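Local atomic coordinates of oxalate biosynthetic component 1 (Burkholderia thailandensis, PDB entry 5IKY), a protein that acts as a bifunctional enzyme, a serine hydrolase with additional lyase activity, that produces oxalate under quorum-sensing control. Residues Y545-R550 with Y715-A720; K407-L412 with G454-L459; G208-S213 with M264-D269; V778-L783 with Q1084-F1089; F313-V318 with E358-L363. All blocks are in the same frame, centred on the assembly; numbering follows the deposited sequence.

Interaction 1. Residues Y545-R550 with Y715-A720; sequences YPADER and YSATMA
A547 points its methyl group at helix 715-734 and rests it against the methyls of A717 and A720. The CB atoms of A717 and A720 lie 5.5 Å apart, one helical turn from each other on the same face. A547 CB is 4.1 Å from A717 CB and also 4.1 Å from A720 CB. It comes marginally closer, 4.0 Å, to A717 CA, next to the backbone of the helix. With methyl groups as the only side-chain atoms that touch, the loop lies close: the CA atoms of A547 and A717 are 5.1 Å apart. Segment 715-720 is part of the cap domain, and segment 545-550 is in the loop between helices 530-541 and 554-560. A720 O also accepts a hydrogen bond from H854 ND1 on helix 849-860, and Y545 O pairs with R714 NH2, just before segment 715-720. Beyond A547 the loop makes an Asx turn. D548 OD1 accepts from R550 N at 3.1 Å, nearly straight at 167°, with the N-H arriving from above the carboxylate plane. The salt bridge from R550 NH1 to D548 OD2 is 2.9 Å. In it the guanidinium lays a face over D548 OD1, so the two groups do not meet in one plane.

Interaction 2. Residues K407-L412 with G454-L459; sequences KAIAKL and GPFQAL
F456 turns the edge of its ring to I409, whose CG2 lies near the ring plane and 3.6 Å from F456 CE1. The two side chains cross at about a right angle. I409 CG2 is anti to its backbone N, and that rotation carries this methyl forward to the ring edge. A410 CB meets the far end of the ring, 3.9 Å from F456 CZ, at a slant. Segment 407-412 is on helix 403-415, while segment 454-459 follows strand 446-451 of the parallel sheet and includes a short 3-10 turn at P455-F456. In a barrel of the TIM type, consistent with the family, this is a helix packed against the loop that follows a sheet strand. G454 shares backbone hydrogen bonds with D478, next to the magnesium ligand E477. The aliphatic contact is between I409 and L459. L459 CD1 reaches the same I409 CG2 at 3.6 Å, so one methyl touches both the ring and the leucine. No hydrogen bond crosses between the segments; L459 N donates to F456 O at 2.7 Å. Within this turn L459 points toward the helix, while F456 reaches it with the end of its ring. L427 on helix 418-442 also touches I409.

Interaction 3. Residues G208-S213 with M264-D269; sequences GIVDAS and MPTLLD
Two neighbouring outer helices of the TIM-barrel-like domain, 206-218 and 257-270, meet here. The strands that follow them, 223-226 and 275-278, are parallel neighbours in the sheet. The helices also run nearly the same way: the segment axes cross at -28° and approach to 10.2 Å. V210 points at the facing helix, and its side chain crosses that of T266 at about a right angle. V210 CG1 is 3.7 Å from T266 CG2, and V210 CG2 comes to 4.1 Å from the same T266 methyl. The valine thus straddles that methyl with both branches. The first torsion of T266 turns the methyl to V210. Its hydroxyl, T266 OG1, hydrogen-bonds to R262 O within its own helix. L267 lies beside this pair, with CD2 4.1 Å from S213 CB and a looser 4.4 Å from V210 CG1. Inward, S213 and L267 both rest on L226 of strand 223-226, so the helix pair is seated on the barrel wall. No hydrogen bond joins the segments. S213 keeps its polar end at home: S213 OG donates to I209 O at 2.8 Å, while S213 N reaches that same oxygen from the opposite face of the carbonyl plane.

Interaction 4. Residues V778-L783 with Q1084-F1089; sequences VDWVVL and QWIARF
F1089 N donates to W1085 O at 2.9 Å, a helical bond in the segment that faces W780. It holds the turn on which I1086 and F1089 stand. No hydrogen bond crosses the contact, which is made by the far rim of the indole. W780 points at the helix, and its six-membered ring carries the touching atoms. W780 CZ2 lies 4.0 Å from I1086 CG2. W780 CH2 lies 4.1 Å from F1089 CB, and that CB is also 4.1 Å from W780 CZ2. The indole rim therefore rests against two residues spaced three apart along the helix. In both cases the side chains cross at about a right angle, and the approach to the ring is oblique. I1086 presents its CG2 branch. F1089 presents only its CB, because its phenyl ring turns away from the indole. All three residues are buried. The indole has other aromatic neighbours: F932 stacks on it, and H1090 meets it with the planes at about 60°. In the C-terminal alpha/beta-hydrolase domain, strand 780-782 lies inside the mixed sheet, between parallel strands 832-836 and 929-935. Helix 1080-1090 packs against W780 from this strand, while I1086 also rests on F808 and I812 of helix 792-813, which brings the two helices together beside the sheet.

Interaction 5. Residues F313-V318 with E358-L363; sequences FSPGPV and ENSVTL
P315 is the centre of an inverse gamma turn, closed by a 2.7 Å bond from G316 N to S314 O, and G316 follows with a positive phi that suits a glycine. The turn faces helix 354-360, with the CA atoms of P315 and N359 6.3 Å apart. N359 makes the one hydrogen bond across the contact. Its ND2 donates to P315 O at 3.0 Å, with an N-H...O angle of 154°. The oxygen lies close to the plane of the N359 amide, while the nitrogen is tilted by 17° from the plane of the P315 carbonyl. N359 has its CG anti to the carbonyl carbon, chi1 -72°, and this torsion places the amide beside the turn. S360 comes in next to it: S360 OG is 3.3 Å from P315 CG. This hydroxyl is engaged with I356 O in its own helix. Strands 310-313 and 346-351 are parallel neighbours in the barrel-like sheet, and the contact joins what follows each of them: the turn after 310-313 and the helix after 346-351. I349 on the second strand touches both P315 and S360. The P315 side chain is about 13 Å from the bound magnesium ion. With N328 ND2 on G316 O and N353 ND2 on P317 O, three asparagine amides take successive carbonyls of the 315-317 backbone. Side-chain amides thus satisfy the carbonyls of this irregular segment, and the proline ring packs by S360.

How the interactions relate
From the N terminus the contacts close in the order 3, 5, 2, 1, 4. All are in series: none nests in or crosses another. Interaction 3 closes the passage from helix 206-218 through strand 223-226 and two short strands to helix 257-270. Interaction 5 closes a 40-residue loop in the same barrel-like part, and interaction 2 closes one of 42 residues later in the parallel sheet. Interaction 1 spans 165 residues and ties the loop after helix 530-541 to a cap-domain helix. Interaction 4 spans 301 residues within the C-terminal hydrolase domain. Interactions 2 and 5 have centres 27 Å apart on the same side of the chain's centre, while 4 and 5 are 69 Å apart on opposite sides.

Interaction 1. Residues Y545-R550 with Y715-A720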
# COMPACT_ATOMS: atom_id res chain seq x y z
N TYR A 545 12.21 -1.72 32.26
CA TYR A 545 12.64 -3.10 32.44
C TYR A 545 13.68 -3.48 31.39
O TYR A 545 13.55 -3.14 30.22
CB TYR A 545 11.45 -4.05 32.37
CG TYR A 545 10.45 -3.84 33.48
CD1 TYR A 545 10.77 -4.18 34.79
CD2 TYR A 545 9.19 -3.31 33.23
CE1 TYR A 545 9.86 -3.99 35.82
CE2 TYR A 545 8.28 -3.12 34.25
CZ TYR A 545 8.62 -3.45 35.54
OH TYR A 545 7.72 -3.26 36.56
N PRO A 546 14.73 -4.20 31.82
CA PRO A 546 15.77 -4.70 30.91
C PRO A 546 15.26 -5.86 30.07
O PRO A 546 14.38 -6.60 30.51
CB PRO A 546 16.87 -5.16 31.87
CG PRO A 546 16.14 -5.55 33.10
CD PRO A 546 15.00 -4.57 33.22
N ALA A 547 15.81 -6.02 28.87
CA ALA A 547 15.39 -7.09 27.97
C ALA A 547 16.04 -8.42 28.34
O ALA A 547 15.87 -9.42 27.65
CB ALA A 547 15.71 -6.73 26.53
N ASP A 548 16.80 -8.42 29.44
CA ASP A 548 17.46 -9.63 29.91
C ASP A 548 16.50 -10.51 30.70
O ASP A 548 15.91 -10.06 31.68
CB ASP A 548 18.68 -9.27 30.77
CG ASP A 548 19.69 -10.40 30.84
OD1 ASP A 548 19.28 -11.58 30.81
OD2 ASP A 548 20.90 -10.10 30.94
N GLU A 549 16.35 -11.75 30.27
CA GLU A 549 15.43 -12.69 30.91
C GLU A 549 15.88 -13.04 32.33
O GLU A 549 15.08 -13.52 33.14
CB GLU A 549 15.30 -13.97 30.08
CG GLU A 549 16.62 -14.56 29.61
CD GLU A 549 16.44 -15.74 28.68
OE1 GLU A 549 17.33 -16.00 27.85
OE2 GLU A 549 15.39 -16.42 28.79
N ARG A 550 17.15 -12.81 32.63
CA ARG A 550 17.70 -13.11 33.94
C ARG A 550 17.35 -12.02 34.96
O ARG A 550 17.49 -12.23 36.16
CB ARG A 550 19.22 -13.27 33.86
CG ARG A 550 19.69 -14.56 33.22
CD ARG A 550 21.20 -14.57 33.00
NE ARG A 550 21.57 -14.07 31.68
CZ ARG A 550 22.12 -12.88 31.45
NH1 ARG A 550 22.38 -12.06 32.46
NH2 ARG A 550 22.43 -12.52 30.21
N TYR A 715 11.74 -0.65 20.75
CA TYR A 715 10.94 -1.64 20.03
C TYR A 715 11.37 -3.07 20.31
O TYR A 715 10.55 -3.90 20.71
CB TYR A 715 10.99 -1.38 18.53
CG TYR A 715 10.25 -2.44 17.74
CD1 TYR A 715 8.86 -2.45 17.69
CD2 TYR A 715 10.93 -3.43 17.06
CE1 TYR A 715 8.17 -3.42 16.98
CE2 TYR A 715 10.26 -4.41 16.34
CZ TYR A 715 8.88 -4.40 16.31
OH TYR A 715 8.20 -5.36 15.60
N SER A 716 12.65 -3.37 20.10
CA SER A 716 13.15 -4.73 20.27
C SER A 716 13.05 -5.20 21.71
O SER A 716 12.66 -6.34 21.98
CB SER A 716 14.59 -4.84 19.78
OG SER A 716 14.67 -4.69 18.37
N ALA A 717 13.40 -4.32 22.65
CA ALA A 717 13.31 -4.63 24.07
C ALA A 717 11.87 -4.94 24.47
O ALA A 717 11.62 -5.88 25.23
CB ALA A 717 13.86 -3.48 24.90
N THR A 718 10.94 -4.15 23.96
CA THR A 718 9.52 -4.36 24.24
C THR A 718 9.07 -5.72 23.72
O THR A 718 8.37 -6.45 24.42
CB THR A 718 8.65 -3.26 23.60
OG1 THR A 718 9.15 -1.97 23.96
CG2 THR A 718 7.21 -3.39 24.07
N MET A 719 9.47 -6.06 22.50
CA MET A 719 9.10 -7.33 21.90
C MET A 719 9.75 -8.49 22.65
O MET A 719 9.13 -9.54 22.84
CB MET A 719 9.50 -7.36 20.42
CG MET A 719 8.73 -6.37 19.55
SD MET A 719 6.99 -6.80 19.34
CE MET A 719 7.09 -8.03 18.04
N ALA A 720 10.98 -8.29 23.10
CA ALA A 720 11.70 -9.30 23.87
C ALA A 720 10.97 -9.60 25.18
O ALA A 720 10.87 -10.75 25.60
CB ALA A 720 13.12 -8.86 24.14

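Interaction 2. Residues K407-L412 with G454-L459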
# COMPACT_ATOMS: atom_id res chain seq x y z
N LYS A 407 -5.73 36.57 -13.59
CA LYS A 407 -5.79 36.69 -15.04
C LYS A 407 -4.41 36.97 -15.62
O LYS A 407 -4.06 36.46 -16.69
CB LYS A 407 -6.77 37.80 -15.44
CG LYS A 407 -8.23 37.42 -15.26
CD LYS A 407 -9.16 38.59 -15.55
CE LYS A 407 -10.62 38.18 -15.41
NZ LYS A 407 -11.55 39.33 -15.58
N ALA A 408 -3.62 37.77 -14.91
CA ALA A 408 -2.25 38.04 -15.31
C ALA A 408 -1.42 36.76 -15.29
O ALA A 408 -0.79 36.41 -16.29
CB ALA A 408 -1.63 39.09 -14.40
N ILE A 409 -1.45 36.06 -14.16
CA ILE A 409 -0.72 34.80 -13.99
C ILE A 409 -1.08 33.77 -15.06
O ILE A 409 -0.20 33.09 -15.60
CB ILE A 409 -0.99 34.19 -12.60
CG1 ILE A 409 -0.32 35.03 -11.51
CG2 ILE A 409 -0.51 32.76 -12.52
CD1 ILE A 409 -0.60 34.55 -10.10
N ALA A 410 -2.36 33.67 -15.38
CA ALA A 410 -2.84 32.73 -16.39
C ALA A 410 -2.20 32.99 -17.75
O ALA A 410 -1.98 32.05 -18.53
CB ALA A 410 -4.36 32.78 -16.49
N LYS A 411 -1.92 34.25 -18.04
CA LYS A 411 -1.31 34.61 -19.32
C LYS A 411 0.16 34.21 -19.39
O LYS A 411 0.63 33.75 -20.43
CB LYS A 411 -1.44 36.11 -19.57
CG LYS A 411 -2.66 36.50 -20.41
CD LYS A 411 -2.43 37.83 -21.11
CE LYS A 411 -0.98 37.98 -21.56
NZ LYS A 411 -0.83 38.99 -22.65
N LEU A 412 0.88 34.39 -18.29
CA LEU A 412 2.30 34.03 -18.25
C LEU A 412 2.47 32.52 -18.38
O LEU A 412 3.46 32.04 -18.93
CB LEU A 412 2.95 34.53 -16.97
CG LEU A 412 3.08 36.05 -16.82
CD1 LEU A 412 2.28 36.55 -15.63
CD2 LEU A 412 4.54 36.46 -16.71
N GLY A 454 -6.73 23.52 -12.22
CA GLY A 454 -6.39 23.44 -13.63
C GLY A 454 -4.97 23.80 -14.03
O GLY A 454 -4.01 23.14 -13.61
N PRO A 455 -4.82 24.85 -14.85
CA PRO A 455 -3.55 25.28 -15.46
C PRO A 455 -2.50 25.74 -14.46
O PRO A 455 -1.30 25.58 -14.70
CB PRO A 455 -3.98 26.46 -16.35
CG PRO A 455 -5.44 26.27 -16.57
CD PRO A 455 -5.95 25.68 -15.30
N PHE A 456 -2.94 26.31 -13.34
CA PHE A 456 -2.03 26.88 -12.35
C PHE A 456 -1.20 25.83 -11.62
O PHE A 456 -0.30 26.16 -10.85
CB PHE A 456 -2.81 27.73 -11.34
CG PHE A 456 -3.60 28.84 -11.96
CD1 PHE A 456 -3.04 30.10 -12.12
CD2 PHE A 456 -4.90 28.63 -12.40
CE1 PHE A 456 -3.76 31.13 -12.70
CE2 PHE A 456 -5.62 29.66 -12.98
CZ PHE A 456 -5.05 30.91 -13.13
N GLN A 457 -1.51 24.55 -11.85
CA GLN A 457 -0.82 23.46 -11.16
C GLN A 457 0.66 23.39 -11.53
O GLN A 457 1.44 22.69 -10.88
CB GLN A 457 -1.49 22.12 -11.46
CG GLN A 457 -2.72 21.86 -10.61
CD GLN A 457 -3.16 20.41 -10.61
OE1 GLN A 457 -2.70 19.61 -11.42
NE2 GLN A 457 -4.07 20.07 -9.70
N ALA A 458 1.05 24.13 -12.56
CA ALA A 458 2.46 24.26 -12.91
C ALA A 458 3.19 25.10 -11.86
O ALA A 458 4.41 25.10 -11.79
CB ALA A 458 2.61 24.87 -14.29
N LEU A 459 2.42 25.83 -11.05
CA LEU A 459 2.98 26.69 -10.01
C LEU A 459 2.95 26.02 -8.65
O LEU A 459 3.50 26.54 -7.68
CB LEU A 459 2.20 28.01 -9.94
CG LEU A 459 2.00 28.78 -11.24
CD1 LEU A 459 1.15 30.01 -10.96
CD2 LEU A 459 3.33 29.17 -11.84

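Interaction 3. Residues G208-S213 with M264-D269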
# COMPACT_ATOMS: atom_id res chain seq x y z
N GLY A 208 -15.89 2.99 -7.31
CA GLY A 208 -14.98 3.82 -8.08
C GLY A 208 -14.15 4.71 -7.18
O GLY A 208 -12.94 4.87 -7.39
N ILE A 209 -14.79 5.27 -6.16
CA ILE A 209 -14.14 6.17 -5.22
C ILE A 209 -13.12 5.43 -4.36
O ILE A 209 -12.02 5.94 -4.10
CB ILE A 209 -15.18 6.87 -4.32
CG1 ILE A 209 -16.01 7.85 -5.15
CG2 ILE A 209 -14.51 7.59 -3.15
CD1 ILE A 209 -17.31 8.27 -4.50
N VAL A 210 -13.47 4.23 -3.91
CA VAL A 210 -12.53 3.39 -3.18
C VAL A 210 -11.29 3.11 -4.02
O VAL A 210 -10.17 3.26 -3.54
CB VAL A 210 -13.18 2.06 -2.76
CG1 VAL A 210 -12.12 1.05 -2.34
CG2 VAL A 210 -14.17 2.29 -1.63
N ASP A 211 -11.49 2.72 -5.27
CA ASP A 211 -10.38 2.42 -6.17
C ASP A 211 -9.49 3.63 -6.43
O ASP A 211 -8.27 3.53 -6.39
CB ASP A 211 -10.89 1.85 -7.49
CG ASP A 211 -11.42 0.44 -7.35
OD1 ASP A 211 -11.02 -0.25 -6.39
OD2 ASP A 211 -12.22 0.01 -8.21
N ALA A 212 -10.12 4.78 -6.69
CA ALA A 212 -9.36 6.00 -6.96
C ALA A 212 -8.52 6.39 -5.75
O ALA A 212 -7.40 6.88 -5.89
CB ALA A 212 -10.30 7.13 -7.34
N SER A 213 -9.07 6.17 -4.56
CA SER A 213 -8.36 6.47 -3.32
C SER A 213 -7.14 5.57 -3.15
O SER A 213 -6.05 6.04 -2.82
CB SER A 213 -9.30 6.31 -2.12
OG SER A 213 -10.39 7.21 -2.22
N MET A 264 -16.23 3.97 3.63
CA MET A 264 -15.41 4.08 4.83
C MET A 264 -14.95 2.74 5.41
O MET A 264 -13.75 2.57 5.67
CB MET A 264 -16.15 4.89 5.90
CG MET A 264 -16.39 6.34 5.50
SD MET A 264 -14.84 7.23 5.30
CE MET A 264 -14.28 7.25 7.00
N PRO A 265 -15.87 1.77 5.62
CA PRO A 265 -15.36 0.50 6.16
C PRO A 265 -14.37 -0.19 5.23
O PRO A 265 -13.43 -0.82 5.70
CB PRO A 265 -16.63 -0.34 6.32
CG PRO A 265 -17.74 0.65 6.42
CD PRO A 265 -17.34 1.75 5.49
N THR A 266 -14.58 -0.07 3.92
CA THR A 266 -13.68 -0.66 2.94
C THR A 266 -12.28 -0.06 3.04
O THR A 266 -11.29 -0.78 3.07
CB THR A 266 -14.21 -0.48 1.51
OG1 THR A 266 -15.48 -1.14 1.38
CG2 THR A 266 -13.24 -1.05 0.49
N LEU A 267 -12.22 1.27 3.10
CA LEU A 267 -10.94 1.96 3.21
C LEU A 267 -10.25 1.67 4.54
O LEU A 267 -9.03 1.53 4.59
CB LEU A 267 -11.13 3.47 3.03
CG LEU A 267 -11.32 3.93 1.58
CD1 LEU A 267 -11.50 5.44 1.50
CD2 LEU A 267 -10.13 3.49 0.73
N LEU A 268 -11.03 1.58 5.62
CA LEU A 268 -10.47 1.24 6.92
C LEU A 268 -9.85 -0.16 6.91
O LEU A 268 -8.87 -0.41 7.61
CB LEU A 268 -11.56 1.31 8.00
CG LEU A 268 -12.08 2.69 8.40
CD1 LEU A 268 -13.25 2.54 9.35
CD2 LEU A 268 -10.99 3.54 9.03
N ASP A 269 -10.42 -1.05 6.11
CA ASP A 269 -9.91 -2.42 5.98
C ASP A 269 -8.68 -2.50 5.08
O ASP A 269 -7.69 -3.15 5.42
CB ASP A 269 -11.00 -3.35 5.44
CG ASP A 269 -11.83 -3.98 6.53
OD1 ASP A 269 -11.30 -4.20 7.64
OD2 ASP A 269 -13.01 -4.29 6.27

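Interaction 4. Residues V778-L783 with Q1084-F1089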
# COMPACT_ATOMS: atom_id res chain seq x y z
N VAL A 778 31.58 -31.79 4.13
CA VAL A 778 30.34 -31.18 3.66
C VAL A 778 30.55 -29.79 3.05
O VAL A 778 31.33 -28.99 3.56
CB VAL A 778 29.32 -31.10 4.83
CG1 VAL A 778 28.24 -30.08 4.54
CG2 VAL A 778 28.71 -32.47 5.09
N ASP A 779 29.85 -29.53 1.95
CA ASP A 779 29.94 -28.25 1.25
C ASP A 779 29.21 -27.12 1.99
O ASP A 779 29.75 -26.02 2.14
CB ASP A 779 29.37 -28.38 -0.16
CG ASP A 779 29.96 -29.56 -0.92
OD1 ASP A 779 31.00 -29.38 -1.58
OD2 ASP A 779 29.37 -30.66 -0.86
N TRP A 780 27.99 -27.39 2.44
CA TRP A 780 27.18 -26.36 3.08
C TRP A 780 26.62 -26.78 4.44
O TRP A 780 26.08 -27.88 4.59
CB TRP A 780 26.01 -25.96 2.18
CG TRP A 780 26.42 -25.21 0.95
CD1 TRP A 780 26.86 -25.74 -0.23
CD2 TRP A 780 26.41 -23.79 0.77
NE1 TRP A 780 27.13 -24.74 -1.13
CE2 TRP A 780 26.87 -23.53 -0.54
CE3 TRP A 780 26.07 -22.71 1.59
CZ2 TRP A 780 26.99 -22.24 -1.05
CZ3 TRP A 780 26.19 -21.43 1.09
CH2 TRP A 780 26.65 -21.21 -0.22
N VAL A 781 26.74 -25.90 5.42
CA VAL A 781 26.11 -26.10 6.72
C VAL A 781 24.79 -25.34 6.78
O VAL A 781 24.74 -24.16 6.44
CB VAL A 781 27.03 -25.65 7.87
CG1 VAL A 781 26.30 -25.73 9.20
CG2 VAL A 781 28.30 -26.49 7.90
N VAL A 782 23.73 -26.01 7.21
CA VAL A 782 22.43 -25.36 7.33
C VAL A 782 22.09 -25.12 8.80
O VAL A 782 21.89 -26.06 9.56
CB VAL A 782 21.31 -26.18 6.67
CG1 VAL A 782 19.97 -25.50 6.87
CG2 VAL A 782 21.60 -26.38 5.19
N LEU A 783 22.03 -23.85 9.18
CA LEU A 783 21.70 -23.46 10.55
C LEU A 783 20.22 -23.69 10.82
O LEU A 783 19.40 -23.66 9.90
CB LEU A 783 22.07 -22.00 10.79
CG LEU A 783 23.57 -21.67 10.70
CD1 LEU A 783 23.79 -20.18 10.84
CD2 LEU A 783 24.35 -22.44 11.75
N GLN A 1084 23.84 -17.30 -9.48
CA GLN A 1084 25.22 -17.19 -9.94
C GLN A 1084 26.16 -16.90 -8.78
O GLN A 1084 27.29 -17.39 -8.73
CB GLN A 1084 25.34 -16.11 -11.02
CG GLN A 1084 26.78 -15.71 -11.33
CD GLN A 1084 27.03 -15.50 -12.81
OE1 GLN A 1084 26.48 -16.22 -13.65
NE2 GLN A 1084 27.86 -14.52 -13.14
N TRP A 1085 25.69 -16.09 -7.83
CA TRP A 1085 26.48 -15.75 -6.65
C TRP A 1085 26.73 -16.99 -5.80
O TRP A 1085 27.85 -17.23 -5.35
CB TRP A 1085 25.77 -14.68 -5.81
CG TRP A 1085 25.57 -13.36 -6.50
CD1 TRP A 1085 25.65 -13.12 -7.84
CD2 TRP A 1085 25.27 -12.11 -5.88
NE1 TRP A 1085 25.40 -11.79 -8.10
CE2 TRP A 1085 25.17 -11.15 -6.91
CE3 TRP A 1085 25.07 -11.70 -4.56
CZ2 TRP A 1085 24.88 -9.81 -6.66
CZ3 TRP A 1085 24.78 -10.37 -4.31
CH2 TRP A 1085 24.69 -9.44 -5.35
N ILE A 1086 25.68 -17.78 -5.60
CA ILE A 1086 25.77 -19.02 -4.84
C ILE A 1086 26.60 -20.05 -5.60
O ILE A 1086 27.33 -20.83 -5.00
CB ILE A 1086 24.36 -19.57 -4.53
CG1 ILE A 1086 23.62 -18.61 -3.61
CG2 ILE A 1086 24.44 -20.95 -3.90
CD1 ILE A 1086 22.22 -19.04 -3.26
N ALA A 1087 26.50 -20.02 -6.93
CA ALA A 1087 27.31 -20.88 -7.78
C ALA A 1087 28.80 -20.57 -7.60
O ALA A 1087 29.62 -21.48 -7.48
CB ALA A 1087 26.92 -20.71 -9.24
N ARG A 1088 29.13 -19.29 -7.57
CA ARG A 1088 30.51 -18.85 -7.37
C ARG A 1088 30.98 -19.22 -5.97
O ARG A 1088 32.13 -19.61 -5.77
CB ARG A 1088 30.64 -17.35 -7.60
N PHE A 1089 30.08 -19.09 -4.99
CA PHE A 1089 30.37 -19.49 -3.62
C PHE A 1089 30.68 -20.98 -3.53
O PHE A 1089 31.68 -21.38 -2.92
CB PHE A 1089 29.18 -19.15 -2.71
CG PHE A 1089 29.08 -17.70 -2.34
CD1 PHE A 1089 30.21 -16.91 -2.28
CD2 PHE A 1089 27.85 -17.13 -2.05
CE1 PHE A 1089 30.12 -15.57 -1.94
CE2 PHE A 1089 27.75 -15.80 -1.71
CZ PHE A 1089 28.89 -15.01 -1.65

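Interaction 5. Residues F313-V318 with E358-L363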
# COMPACT_ATOMS: atom_id res chain seq x y z
N PHE A 313 -14.26 22.55 7.00
CA PHE A 313 -14.79 23.56 7.91
C PHE A 313 -14.45 24.94 7.36
O PHE A 313 -13.28 25.29 7.21
CB PHE A 313 -14.22 23.37 9.31
CG PHE A 313 -14.86 24.23 10.37
CD1 PHE A 313 -16.04 23.83 10.98
CD2 PHE A 313 -14.28 25.42 10.75
CE1 PHE A 313 -16.63 24.62 11.95
CE2 PHE A 313 -14.86 26.21 11.73
CZ PHE A 313 -16.04 25.81 12.33
N SER A 314 -15.47 25.73 7.05
CA SER A 314 -15.26 27.09 6.55
C SER A 314 -15.96 28.12 7.42
O SER A 314 -17.18 28.26 7.37
CB SER A 314 -15.74 27.21 5.10
OG SER A 314 -14.95 26.42 4.23
N PRO A 315 -15.18 28.84 8.24
CA PRO A 315 -15.77 29.85 9.13
C PRO A 315 -16.19 31.11 8.38
O PRO A 315 -15.63 32.18 8.62
CB PRO A 315 -14.64 30.13 10.12
CG PRO A 315 -13.40 29.87 9.34
CD PRO A 315 -13.72 28.74 8.40
N GLY A 316 -17.15 30.97 7.48
CA GLY A 316 -17.66 32.10 6.71
C GLY A 316 -18.28 31.64 5.40
O GLY A 316 -18.11 30.49 5.00
N PRO A 317 -19.00 32.55 4.73
CA PRO A 317 -19.67 32.23 3.46
C PRO A 317 -18.70 31.87 2.35
O PRO A 317 -17.60 32.43 2.28
CB PRO A 317 -20.41 33.53 3.12
CG PRO A 317 -20.49 34.30 4.40
CD PRO A 317 -19.24 33.94 5.15
N VAL A 318 -19.09 30.94 1.49
CA VAL A 318 -18.30 30.61 0.31
C VAL A 318 -19.09 31.00 -0.93
O VAL A 318 -20.11 30.38 -1.25
CB VAL A 318 -17.94 29.12 0.26
CG1 VAL A 318 -17.02 28.84 -0.92
CG2 VAL A 318 -17.29 28.68 1.56
N GLU A 358 -9.87 36.20 8.11
CA GLU A 358 -10.13 37.21 9.12
C GLU A 358 -11.05 36.68 10.23
O GLU A 358 -10.89 37.04 11.40
CB GLU A 358 -10.73 38.44 8.44
CG GLU A 358 -11.74 39.22 9.25
CD GLU A 358 -12.14 40.51 8.55
OE1 GLU A 358 -13.33 40.66 8.20
OE2 GLU A 358 -11.26 41.37 8.34
N ASN A 359 -11.98 35.81 9.86
CA ASN A 359 -12.83 35.17 10.86
C ASN A 359 -12.06 34.12 11.66
O ASN A 359 -12.32 33.92 12.84
CB ASN A 359 -14.05 34.52 10.19
CG ASN A 359 -15.06 35.54 9.71
OD1 ASN A 359 -15.08 36.68 10.17
ND2 ASN A 359 -15.92 35.13 8.78
N SER A 360 -11.10 33.48 11.00
CA SER A 360 -10.30 32.43 11.64
C SER A 360 -9.36 32.97 12.70
O SER A 360 -9.21 32.37 13.77
CB SER A 360 -9.49 31.67 10.59
OG SER A 360 -10.34 30.94 9.73
N VAL A 361 -8.70 34.10 12.42
CA VAL A 361 -7.67 34.60 13.32
C VAL A 361 -8.25 35.49 14.42
O VAL A 361 -7.52 35.94 15.31
CB VAL A 361 -6.59 35.39 12.55
CG1 VAL A 361 -6.00 34.53 11.46
CG2 VAL A 361 -7.18 36.68 11.98
N THR A 362 -9.55 35.74 14.36
CA THR A 362 -10.19 36.55 15.39
C THR A 362 -11.22 35.74 16.17
O THR A 362 -10.91 35.16 17.21
CB THR A 362 -10.87 37.81 14.80
OG1 THR A 362 -11.86 37.42 13.83
CG2 THR A 362 -9.85 38.71 14.14
N LEU A 363 -12.43 35.68 15.64
CA LEU A 363 -13.56 35.13 16.37
C LEU A 363 -13.47 33.62 16.56
O LEU A 363 -13.92 33.09 17.58
CB LEU A 363 -14.85 35.48 15.64
CG LEU A 363 -16.10 35.59 16.49
CD1 LEU A 363 -15.86 36.48 17.71
CD2 LEU A 363 -17.18 36.18 15.63